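Local structure of DELTA1-pyrroline-2-carboxylate reductase (Thermococcus litoralis DSM 5473, 6T3E) at residues B[168-171]-B[175-178]. The protein probably catalyses the NAD(P)H-dependent reduction of delta1-pyrroline-2-carboxylate to L-proline, and binds NADH and L-proline together in one site. Sequence-based numbering, arbitrary orientation.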
loop_
_atom_site.group_PDB
_atom_site.type_symbol
_atom_site.label_atom_id
_atom_site.label_comp_id
_atom_site.label_asym_id
_atom_site.label_seq_id
_atom_site.Cartn_x
_atom_site.Cartn_y
_atom_site.Cartn_z
ATOM N N TRP B 168 4.537 28.735 -4.784
ATOM C CA TRP B 168 5.226 29.029 -3.526
ATOM C C TRP B 168 6.647 28.476 -3.531
ATOM O O TRP B 168 7.600 29.187 -3.201
ATOM C CB TRP B 168 4.417 28.471 -2.347
ATOM C CG TRP B 168 4.998 28.726 -0.979
ATOM C CD1 TRP B 168 6.030 29.562 -0.662
ATOM C CD2 TRP B 168 4.568 28.140 0.257
ATOM N NE1 TRP B 168 6.283 29.525 0.684
ATOM C CE2 TRP B 168 5.398 28.665 1.278
ATOM C CE3 TRP B 168 3.563 27.224 0.603
ATOM C CZ2 TRP B 168 5.258 28.304 2.623
ATOM C CZ3 TRP B 168 3.421 26.865 1.941
ATOM C CH2 TRP B 168 4.269 27.408 2.936
ATOM N N ALA B 169 6.818 27.219 -3.937
ATOM C CA ALA B 169 8.160 26.644 -3.965
ATOM C C ALA B 169 9.042 27.290 -5.031
ATOM O O ALA B 169 10.265 27.339 -4.868
ATOM C CB ALA B 169 8.081 25.137 -4.173
ATOM N N VAL B 170 8.458 27.739 -6.148
ATOM C CA VAL B 170 9.239 28.464 -7.148
ATOM C C VAL B 170 9.713 29.804 -6.590
ATOM O O VAL B 170 10.831 30.249 -6.875
ATOM C CB VAL B 170 8.430 28.629 -8.453
ATOM C CG1 VAL B 170 9.135 29.574 -9.420
ATOM C CG2 VAL B 170 8.227 27.286 -9.114
ATOM N N CYS B 171 8.877 30.460 -5.777
ATOM C CA CYS B 171 9.249 31.739 -5.173
ATOM C C CYS B 171 10.345 31.574 -4.118
ATOM O O CYS B 171 11.107 32.517 -3.860
ATOM C CB CYS B 171 8.020 32.396 -4.537
ATOM S SG CYS B 171 6.654 32.841 -5.646
ATOM N N ASN B 175 13.899 34.715 -7.705
ATOM C CA ASN B 175 13.434 36.067 -7.372
ATOM C C ASN B 175 12.271 36.447 -8.293
ATOM O O ASN B 175 12.333 37.392 -9.080
ATOM C CB ASN B 175 14.580 37.073 -7.465
ATOM C CG ASN B 175 15.475 37.077 -6.218
ATOM O OD1 ASN B 175 14.991 37.177 -5.086
ATOM N ND2 ASN B 175 16.785 36.960 -6.429
ATOM N N ILE B 176 11.175 35.696 -8.149
ATOM C CA ILE B 176 9.999 35.896 -8.985
ATOM C C ILE B 176 9.380 37.254 -8.676
ATOM O O ILE B 176 9.249 37.648 -7.511
ATOM C CB ILE B 176 9.001 34.747 -8.757
ATOM C CG1 ILE B 176 9.709 33.404 -8.918
ATOM C CG2 ILE B 176 7.846 34.817 -9.740
ATOM C CD1 ILE B 176 10.084 33.081 -10.346
ATOM N N GLU B 177 8.994 37.979 -9.718
ATOM C CA GLU B 177 8.392 39.298 -9.561
ATOM C C GLU B 177 6.911 39.337 -9.902
ATOM O O GLU B 177 6.146 40.024 -9.220
ATOM C CB GLU B 177 9.126 40.314 -10.443
ATOM C CG GLU B 177 10.178 41.125 -9.732
ATOM C CD GLU B 177 11.208 41.679 -10.690
ATOM O OE1 GLU B 177 10.805 42.146 -11.777
ATOM O OE2 GLU B 177 12.415 41.652 -10.356
ATOM N N LYS B 178 6.481 38.599 -10.924
ATOM C CA LYS B 178 5.106 38.673 -11.395
ATOM C C LYS B 178 4.682 37.308 -11.921
ATOM O O LYS B 178 5.484 36.578 -12.511
ATOM C CB LYS B 178 4.981 39.766 -12.471
ATOM C CG LYS B 178 3.740 39.749 -13.326
ATOM C CD LYS B 178 4.066 40.308 -14.706
ATOM C CE LYS B 178 2.837 40.333 -15.595
ATOM N NZ LYS B 178 3.070 40.966 -16.931
#
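I176 folds its side chain back onto V170 and C171 where the first beta-alpha-beta unit of the Rossmann-type dinucleotide-binding domain turns from helix 161-173 toward strand 178-182. The evidence for an apolar contact is direct: CD1 of I176 lies 3.7 Å from CG1 of V170, and the I176 CG1 methylene is 3.9 Å from that same methyl. The torsions account for this meeting. In V170, CG1 stands opposite the backbone N (chi1 171°) and is the branch that reaches I176. In I176, the ethyl arm leaves opposite the carbonyl carbon, beside its own N (chi1 -52°), and a second bend (chi2 -71°) folds CD1 over instead of extending the chain. I176 CG1 also passes 3.9 Å from the carbonyl O of V170, so the arm packs against helix backbone as well as side chain. C171 meets the same arm at longer range, its CA 4.1 Å from I176 CG1. V170 and I176 are both buried; beyond the contact, V170 continues onto I219 and I221 of strand 219-222 and onto T143 of helix 128-146, while C171 touches L200 of helix 186-200. Backbone hydrogen bonds of K178 with K152 and A154 join the strand that follows to strand 153-157. The side chain of V170 remains about 13 Å from the bound NADH. On the C171 flank, SG approaches the branched CB of I176 at 4.3 Å.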